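Local coordinates for protein methanosaeta concilii ACLY-B (Methanothrix soehngenii, PDB 6ZNW) that probably forms, as part of ATP-citrate lyase, acetyl-CoA and oxaloacetate from citrate and CoA, and binds the intermediate (3S)-citryl-CoA in its citrate synthase-like domain, at residues I411-G416 with R580-I585; G451-D456 with N539-I544. One frame throughout, in Å; residues are numbered along the deposited sequence.

Contact 1 (I411-G416 with R580-I585); sequences IVADHG and RSIGLI. With Q5B ((3S)-citryl-Coenzyme A), chain F.
Arg580 starts out from helix 573-593 with CG trans to the backbone N (chi1 -175°), then bends at chi2 (53°) and again at chi3 (48°), a folded course that lays its guanidinium beside the carbonyl of Val412 in the loop 411-416. Two nitrogens take that one oxygen side-on: NE lies 2.8 Å from Val412 O, and NH1 lies 3.0 Å from the same atom. Both approach from one face of the carbonyl, yet the oxygen stays close to the guanidinium plane. The NH1-NH2 edge meets the ligand, NH1 being shared between the two partners. NH1 reaches O19 of citryl-CoA at 2.8 Å and NH2 reaches O18 at 2.7 Å, both almost straight, so the guanidinium meets the carboxylate on the hydroxyl-bearing carbon end-on, one nitrogen to each oxygen. His415 N sits over the centre of one guanidinium face. From the same residue the imidazole presents its edge to the citryl terminal carboxylate, ND1 standing 2.6 Å from O17.

One turn along, the loop presses on the helix at Gly583, where the absence of a side chain lets Asp414 OD1 come within 3.2 Å of Gly583 CA. Gly583 N also gives a weak bond to Ala413 O. The other carboxylate oxygen, Asp414 OD2, accepts from Gly416 N in an Asx turn and is further bound by His587 and by Ser360 of the second subunit.

Val412 O thus fixes the rotation of Arg580, and with His415 the contact offers hydrogen-bond donors to both carboxylates of the citryl group, whose negative charge the guanidinium probably helps to balance.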
loop_
_atom_site.group_PDB
_atom_site.type_symbol
_atom_site.label_atom_id
_atom_site.label_comp_id
_atom_site.label_asym_id
_atom_site.label_seq_id
_atom_site.Cartn_x
_atom_site.Cartn_y
_atom_site.Cartn_z
ATOM N N ILE B 411 18.741 12.020 -10.903
ATOM C CA ILE B 411 18.309 11.853 -12.281
ATOM C C ILE B 411 16.905 11.242 -12.379
ATOM O O ILE B 411 16.126 11.660 -13.254
ATOM C CB ILE B 411 19.394 11.064 -13.076
ATOM C CG1 ILE B 411 20.558 12.015 -13.381
ATOM C CG2 ILE B 411 18.845 10.439 -14.357
ATOM C CD1 ILE B 411 21.770 11.424 -14.087
ATOM N N VAL B 412 16.555 10.307 -11.473
ATOM C CA VAL B 412 15.218 9.713 -11.487
ATOM C C VAL B 412 14.240 10.345 -10.503
ATOM O O VAL B 412 13.126 9.830 -10.390
ATOM C CB VAL B 412 15.220 8.163 -11.304
ATOM C CG1 VAL B 412 16.153 7.525 -12.321
ATOM C CG2 VAL B 412 15.588 7.749 -9.859
ATOM N N ALA B 413 14.617 11.417 -9.787
ATOM C CA ALA B 413 13.753 12.068 -8.789
ATOM C C ALA B 413 12.326 12.331 -9.303
ATOM O O ALA B 413 11.357 12.023 -8.602
ATOM C CB ALA B 413 14.385 13.367 -8.290
ATOM N N ASP B 414 12.204 12.886 -10.517
ATOM C CA ASP B 414 10.898 13.107 -11.112
ATOM C C ASP B 414 10.962 13.093 -12.630
ATOM O O ASP B 414 11.973 13.502 -13.219
ATOM C CB ASP B 414 10.280 14.445 -10.680
ATOM C CG ASP B 414 8.734 14.319 -10.791
ATOM O OD1 ASP B 414 8.159 13.368 -10.182
ATOM O OD2 ASP B 414 8.126 15.080 -11.589
ATOM N N HIS B 415 9.893 12.627 -13.264
ATOM C CA HIS B 415 9.762 12.677 -14.709
ATOM C C HIS B 415 8.358 13.141 -15.110
ATOM O O HIS B 415 7.798 12.643 -16.082
ATOM C CB HIS B 415 10.193 11.393 -15.424
ATOM C CG HIS B 415 10.685 11.644 -16.832
ATOM N ND1 HIS B 415 10.274 10.859 -17.893
ATOM C CD2 HIS B 415 11.583 12.564 -17.298
ATOM C CE1 HIS B 415 10.912 11.322 -18.967
ATOM N NE2 HIS B 415 11.725 12.332 -18.655
ATOM N N GLY B 416 7.846 14.143 -14.393
ATOM C CA GLY B 416 6.562 14.770 -14.671
ATOM C C GLY B 416 5.400 14.063 -13.996
ATOM O O GLY B 416 5.542 12.969 -13.411
ATOM N N ARG B 580 12.432 8.114 -7.153
ATOM C CA ARG B 580 11.119 8.607 -7.607
ATOM C C ARG B 580 10.191 9.017 -6.429
ATOM O O ARG B 580 9.272 9.818 -6.641
ATOM C CB ARG B 580 10.423 7.618 -8.612
ATOM C CG ARG B 580 9.078 8.147 -9.210
ATOM C CD ARG B 580 9.186 9.562 -9.876
ATOM N NE ARG B 580 10.351 9.615 -10.769
ATOM C CZ ARG B 580 10.336 9.211 -12.035
ATOM N NH1 ARG B 580 11.469 9.173 -12.741
ATOM N NH2 ARG B 580 9.185 8.879 -12.621
ATOM N N SER B 581 10.447 8.548 -5.194
ATOM C CA SER B 581 9.647 8.978 -4.033
ATOM C C SER B 581 9.766 10.500 -3.812
ATOM O O SER B 581 8.845 11.123 -3.326
ATOM C CB SER B 581 10.091 8.232 -2.784
ATOM O OG SER B 581 9.651 6.877 -2.857
ATOM N N ILE B 582 10.904 11.105 -4.186
ATOM C CA ILE B 582 11.106 12.538 -4.091
ATOM C C ILE B 582 10.049 13.268 -4.957
ATOM O O ILE B 582 9.402 14.183 -4.468
ATOM C CB ILE B 582 12.543 12.926 -4.569
ATOM C CG1 ILE B 582 13.658 12.350 -3.655
ATOM C CG2 ILE B 582 12.673 14.472 -4.665
ATOM C CD1 ILE B 582 15.086 12.543 -4.200
ATOM N N GLY B 583 9.925 12.885 -6.233
ATOM C CA GLY B 583 8.968 13.509 -7.127
ATOM C C GLY B 583 7.540 13.180 -6.733
ATOM O O GLY B 583 6.684 14.068 -6.809
ATOM N N LEU B 584 7.264 11.934 -6.288
ATOM C CA LEU B 584 5.889 11.568 -5.825
ATOM C C LEU B 584 5.448 12.428 -4.677
ATOM O O LEU B 584 4.363 12.985 -4.738
ATOM C CB LEU B 584 5.713 10.077 -5.445
ATOM C CG LEU B 584 6.060 9.030 -6.512
ATOM C CD1 LEU B 584 5.611 7.626 -6.110
ATOM C CD2 LEU B 584 5.453 9.369 -7.806
ATOM N N ILE B 585 6.286 12.584 -3.638
ATOM C CA ILE B 585 5.972 13.478 -2.520
ATOM C C ILE B 585 5.773 14.924 -3.025
ATOM O O ILE B 585 4.809 15.565 -2.648
ATOM C CB ILE B 585 7.097 13.384 -1.435
ATOM C CG1 ILE B 585 7.014 11.979 -0.703
ATOM C CG2 ILE B 585 6.996 14.573 -0.422
ATOM C CD1 ILE B 585 8.256 11.677 0.093
HETATM N N Q5B F . 8.208 -3.002 -28.315
HETATM C C Q5B F . 6.037 0.100 -21.646
HETATM O O Q5B F . 5.098 0.563 -24.214
HETATM C C1 Q5B F . 7.015 0.506 -22.760
HETATM C C10 Q5B F . 9.599 -3.209 -26.626
HETATM C C11 Q5B F . 9.310 -3.700 -27.886
HETATM C C12 Q5B F . 10.998 -5.120 -27.821
HETATM C C13 Q5B F . 10.691 -3.789 -25.955
HETATM C C14 Q5B F . 7.601 -0.763 -23.437
HETATM C C15 Q5B F . 8.187 -1.796 -22.471
HETATM C C16 Q5B F . 10.196 -2.690 -21.389
HETATM C C17 Q5B F . 9.974 -2.230 -19.960
HETATM C C18 Q5B F . 10.850 -1.052 -19.594
HETATM C C19 Q5B F . 11.015 1.068 -18.386
HETATM C C2 Q5B F . 8.134 1.380 -22.163
HETATM C C20 Q5B F . 10.690 2.361 -19.114
HETATM C C21 Q5B F . 10.513 4.133 -17.005
HETATM C C22 Q5B F . 10.854 5.418 -16.296
HETATM C C23 Q5B F . 10.270 6.703 -16.902
HETATM C C24 Q5B F . 8.890 6.455 -17.543
HETATM C C25 Q5B F . 8.200 7.542 -18.377
HETATM C C26 Q5B F . 10.160 7.736 -15.767
HETATM C C3 Q5B F . 6.227 1.324 -23.773
HETATM C C4 Q5B F . 4.872 -1.194 -29.068
HETATM C C5 Q5B F . 5.568 -1.966 -30.177
HETATM C C6 Q5B F . 5.253 -3.455 -30.315
HETATM C C7 Q5B F . 6.254 -4.110 -29.367
HETATM C C8 Q5B F . 7.474 -3.204 -29.555
HETATM C C9 Q5B F . 7.901 -2.132 -27.302
HETATM N N1 Q5B F . 8.702 -2.212 -26.269
HETATM N N2 Q5B F . 9.975 -4.655 -28.543
HETATM N N3 Q5B F . 11.381 -4.762 -26.596
HETATM N N4 Q5B F . 11.054 -3.466 -24.715
HETATM N N5 Q5B F . 9.526 -1.827 -22.349
HETATM N N6 Q5B F . 10.269 -0.072 -18.903
HETATM O O1 Q5B F . 4.266 2.160 -26.014
HETATM O O10 Q5B F . 3.472 -4.153 -33.022
HETATM O O11 Q5B F . 5.808 -4.711 -34.040
HETATM O O12 Q5B F . 4.924 -6.043 -32.062
HETATM O O13 Q5B F . 7.437 -2.544 -21.830
HETATM O O14 Q5B F . 12.042 -1.038 -19.880
HETATM O O15 Q5B F . 9.601 3.426 -16.701
HETATM O O16 Q5B F . 7.234 7.274 -19.110
HETATM O O17 Q5B F . 8.705 8.781 -18.280
HETATM O O18 Q5B F . 9.119 7.964 -15.193
HETATM O O19 Q5B F . 11.325 8.252 -15.369
HETATM O O2 Q5B F . 2.706 0.605 -24.577
HETATM O O20 Q5B F . 11.158 7.154 -17.927
HETATM O O21 Q5B F . 8.524 -0.394 -24.454
HETATM O O3 Q5B F . 4.282 -0.320 -26.340
HETATM O O4 Q5B F . 4.401 -2.805 -25.509
HETATM O O5 Q5B F . 2.309 -1.899 -26.630
HETATM O O6 Q5B F . 4.427 -2.105 -28.038
HETATM O O7 Q5B F . 7.002 -1.941 -29.997
HETATM O O8 Q5B F . 6.559 -5.483 -29.590
HETATM O O9 Q5B F . 5.677 -3.751 -31.664
HETATM P P Q5B F . 4.025 0.864 -25.302
HETATM P P1 Q5B F . 3.849 -1.847 -26.534
HETATM P P2 Q5B F . 4.910 -4.661 -32.758
HETATM S S Q5B F . 11.570 3.779 -18.356
#

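Contact 2 (G451-D456 with N539-I544); sequences GGAIDD and NVAGCI. With Q5B ((3S)-citryl-Coenzyme A), chain F.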
loop_
_atom_site.group_PDB
_atom_site.type_symbol
_atom_site.label_atom_id
_atom_site.label_comp_id
_atom_site.label_asym_id
_atom_site.label_seq_id
_atom_site.Cartn_x
_atom_site.Cartn_y
_atom_site.Cartn_z
ATOM N N GLY B 451 9.160 1.931 -14.291
ATOM C CA GLY B 451 10.195 1.993 -13.277
ATOM C C GLY B 451 10.926 0.722 -12.930
ATOM O O GLY B 451 12.144 0.698 -13.011
ATOM N N GLY B 452 10.197 -0.328 -12.537
ATOM C CA GLY B 452 10.751 -1.606 -12.103
ATOM C C GLY B 452 11.284 -2.535 -13.178
ATOM O O GLY B 452 11.246 -3.762 -13.022
ATOM N N ALA B 453 11.811 -1.985 -14.259
ATOM C CA ALA B 453 12.468 -2.788 -15.304
ATOM C C ALA B 453 13.992 -2.898 -15.044
ATOM O O ALA B 453 14.668 -3.585 -15.798
ATOM C CB ALA B 453 12.259 -2.133 -16.660
ATOM N N ILE B 454 14.543 -2.155 -14.050
ATOM C CA ILE B 454 15.981 -2.111 -13.810
ATOM C C ILE B 454 16.563 -3.512 -13.534
ATOM O O ILE B 454 17.542 -3.887 -14.169
ATOM C CB ILE B 454 16.380 -1.079 -12.709
ATOM C CG1 ILE B 454 15.670 0.296 -12.892
ATOM C CG2 ILE B 454 17.894 -0.935 -12.616
ATOM C CD1 ILE B 454 16.080 1.437 -11.847
ATOM N N ASP B 455 15.967 -4.283 -12.613
ATOM C CA ASP B 455 16.492 -5.603 -12.268
ATOM C C ASP B 455 16.529 -6.540 -13.479
ATOM O O ASP B 455 17.504 -7.275 -13.652
ATOM C CB ASP B 455 15.611 -6.296 -11.217
ATOM C CG ASP B 455 15.565 -5.686 -9.846
ATOM O OD1 ASP B 455 16.440 -4.874 -9.536
ATOM O OD2 ASP B 455 14.650 -6.054 -9.066
ATOM N N ASP B 456 15.421 -6.576 -14.265
ATOM C CA ASP B 456 15.339 -7.419 -15.438
ATOM C C ASP B 456 16.273 -6.970 -16.514
ATOM O O ASP B 456 16.845 -7.845 -17.140
ATOM C CB ASP B 456 13.913 -7.570 -15.926
ATOM C CG ASP B 456 13.120 -8.286 -14.852
ATOM O OD1 ASP B 456 13.508 -9.418 -14.480
ATOM O OD2 ASP B 456 12.184 -7.670 -14.294
ATOM N N ASN B 539 16.268 2.885 -22.468
ATOM C CA ASN B 539 15.622 3.835 -21.566
ATOM C C ASN B 539 16.445 4.027 -20.260
ATOM O O ASN B 539 17.445 3.337 -20.058
ATOM C CB ASN B 539 14.145 3.457 -21.326
ATOM C CG ASN B 539 13.945 2.127 -20.655
ATOM O OD1 ASN B 539 14.557 1.810 -19.636
ATOM N ND2 ASN B 539 13.072 1.311 -21.203
ATOM N N VAL B 540 16.016 4.955 -19.378
ATOM C CA VAL B 540 16.714 5.255 -18.124
ATOM C C VAL B 540 16.829 4.008 -17.209
ATOM O O VAL B 540 17.843 3.874 -16.541
ATOM C CB VAL B 540 16.069 6.489 -17.391
ATOM C CG1 VAL B 540 14.823 6.092 -16.544
ATOM C CG2 VAL B 540 17.095 7.231 -16.540
ATOM N N ALA B 541 15.823 3.096 -17.201
ATOM C CA ALA B 541 15.851 1.891 -16.346
ATOM C C ALA B 541 16.900 0.897 -16.861
ATOM O O ALA B 541 17.650 0.317 -16.089
ATOM C CB ALA B 541 14.464 1.228 -16.296
ATOM N N GLY B 542 16.962 0.729 -18.172
ATOM C CA GLY B 542 17.945 -0.144 -18.792
ATOM C C GLY B 542 19.332 0.417 -18.586
ATOM O O GLY B 542 20.264 -0.316 -18.239
ATOM N N CYS B 543 19.457 1.737 -18.731
ATOM C CA CYS B 543 20.744 2.396 -18.527
ATOM C C CYS B 543 21.278 2.216 -17.076
ATOM O O CYS B 543 22.419 1.844 -16.892
ATOM C CB CYS B 543 20.635 3.866 -18.895
ATOM S SG CYS B 543 22.226 4.691 -18.943
ATOM N N ILE B 544 20.434 2.419 -16.062
ATOM C CA ILE B 544 20.828 2.236 -14.660
ATOM C C ILE B 544 21.268 0.788 -14.356
ATOM O O ILE B 544 22.293 0.617 -13.726
ATOM C CB ILE B 544 19.691 2.714 -13.692
ATOM C CG1 ILE B 544 19.451 4.235 -13.819
ATOM C CG2 ILE B 544 20.006 2.333 -12.238
ATOM C CD1 ILE B 544 17.985 4.721 -13.267
HETATM N N Q5B F . 8.208 -3.002 -28.315
HETATM C C Q5B F . 6.037 0.100 -21.646
HETATM O O Q5B F . 5.098 0.563 -24.214
HETATM C C1 Q5B F . 7.015 0.506 -22.760
HETATM C C10 Q5B F . 9.599 -3.209 -26.626
HETATM C C11 Q5B F . 9.310 -3.700 -27.886
HETATM C C12 Q5B F . 10.998 -5.120 -27.821
HETATM C C13 Q5B F . 10.691 -3.789 -25.955
HETATM C C14 Q5B F . 7.601 -0.763 -23.437
HETATM C C15 Q5B F . 8.187 -1.796 -22.471
HETATM C C16 Q5B F . 10.196 -2.690 -21.389
HETATM C C17 Q5B F . 9.974 -2.230 -19.960
HETATM C C18 Q5B F . 10.850 -1.052 -19.594
HETATM C C19 Q5B F . 11.015 1.068 -18.386
HETATM C C2 Q5B F . 8.134 1.380 -22.163
HETATM C C20 Q5B F . 10.690 2.361 -19.114
HETATM C C21 Q5B F . 10.513 4.133 -17.005
HETATM C C22 Q5B F . 10.854 5.418 -16.296
HETATM C C23 Q5B F . 10.270 6.703 -16.902
HETATM C C24 Q5B F . 8.890 6.455 -17.543
HETATM C C25 Q5B F . 8.200 7.542 -18.377
HETATM C C26 Q5B F . 10.160 7.736 -15.767
HETATM C C3 Q5B F . 6.227 1.324 -23.773
HETATM C C4 Q5B F . 4.872 -1.194 -29.068
HETATM C C5 Q5B F . 5.568 -1.966 -30.177
HETATM C C6 Q5B F . 5.253 -3.455 -30.315
HETATM C C7 Q5B F . 6.254 -4.110 -29.367
HETATM C C8 Q5B F . 7.474 -3.204 -29.555
HETATM C C9 Q5B F . 7.901 -2.132 -27.302
HETATM N N1 Q5B F . 8.702 -2.212 -26.269
HETATM N N2 Q5B F . 9.975 -4.655 -28.543
HETATM N N3 Q5B F . 11.381 -4.762 -26.596
HETATM N N4 Q5B F . 11.054 -3.466 -24.715
HETATM N N5 Q5B F . 9.526 -1.827 -22.349
HETATM N N6 Q5B F . 10.269 -0.072 -18.903
HETATM O O1 Q5B F . 4.266 2.160 -26.014
HETATM O O10 Q5B F . 3.472 -4.153 -33.022
HETATM O O11 Q5B F . 5.808 -4.711 -34.040
HETATM O O12 Q5B F . 4.924 -6.043 -32.062
HETATM O O13 Q5B F . 7.437 -2.544 -21.830
HETATM O O14 Q5B F . 12.042 -1.038 -19.880
HETATM O O15 Q5B F . 9.601 3.426 -16.701
HETATM O O16 Q5B F . 7.234 7.274 -19.110
HETATM O O17 Q5B F . 8.705 8.781 -18.280
HETATM O O18 Q5B F . 9.119 7.964 -15.193
HETATM O O19 Q5B F . 11.325 8.252 -15.369
HETATM O O2 Q5B F . 2.706 0.605 -24.577
HETATM O O20 Q5B F . 11.158 7.154 -17.927
HETATM O O21 Q5B F . 8.524 -0.394 -24.454
HETATM O O3 Q5B F . 4.282 -0.320 -26.340
HETATM O O4 Q5B F . 4.401 -2.805 -25.509
HETATM O O5 Q5B F . 2.309 -1.899 -26.630
HETATM O O6 Q5B F . 4.427 -2.105 -28.038
HETATM O O7 Q5B F . 7.002 -1.941 -29.997
HETATM O O8 Q5B F . 6.559 -5.483 -29.590
HETATM O O9 Q5B F . 5.677 -3.751 -31.664
HETATM P P Q5B F . 4.025 0.864 -25.302
HETATM P P1 Q5B F . 3.849 -1.847 -26.534
HETATM P P2 Q5B F . 4.910 -4.661 -32.758
HETATM S S Q5B F . 11.570 3.779 -18.356
#
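Ile454, in the first turn of helix 454-466, lies against Ala541 and Ile544 at the start of helix 540-554. Its CB stands 3.9 Å from Ala541 O. Beyond it the side chain forks: CG1 rests on the methyl of the alanine, 3.7 Å from Ala541 CB, while CG2, placed trans to the backbone N, passes the carbonyl of Ala541 and meets Ile544 CG2 at 3.9 Å. The terminal CD1 extends onward to the second isoleucine, 4.0 Å from Ile544 CG2, and the two branched side chains cross at a slant. Phe576 of helix 573-593 also touches Ile454. Next to this apolar patch, Ala453 CB faces Ala541 CB at 4.0 Å.

No hydrogen bond joins the two segments directly; citryl-CoA bridges them, taking one bond from each. Gly451 N donates to the thioester oxygen O15 at 2.9 Å, nearly straight. From the other segment Asn539 ND2 donates to the pantetheine amide oxygen O14, also at 2.9 Å, and to Gly489 O. The side-chain oxygen of Asn539 is engaged too. Asn539 is the N-cap of helix 540-554, and its chi1 of 63° folds the amide back over the first turn, where OD1 accepts from Gly542 N at 3.0 Å and, more weakly, from Ala541 N.

Capping thus helps to orient the side-chain amide whose ND2 holds the pantetheine carbonyl, and the alanine and isoleucine packing sets the two helix starts side by side. The N-H of Gly451 probably draws electron density toward the thioester oxygen and polarises that carbonyl.

In the fold
Along the chain the segments come in the order 411-416, 451-456, 539-544 and 580-585, so contact 2 falls between the two halves of contact 1. Their centres are about 15 Å apart, in the helical citrate synthase-like domain. The two meet directly, Val412 CG1 packing 3.5 Å from Ile544 CD1. Helix 573-593, which carries Arg580, also reaches contact 2 through Leu575 and Phe576, and helix 500-512 borders both. Citryl-CoA spans the pair: contact 1 holds the citryl carboxylates, contact 2 the thioester and pantetheine arm. Contact 1 additionally faces the second subunit, which also supplies Ser49 to the ligand, so the pocket is completed by the assembly.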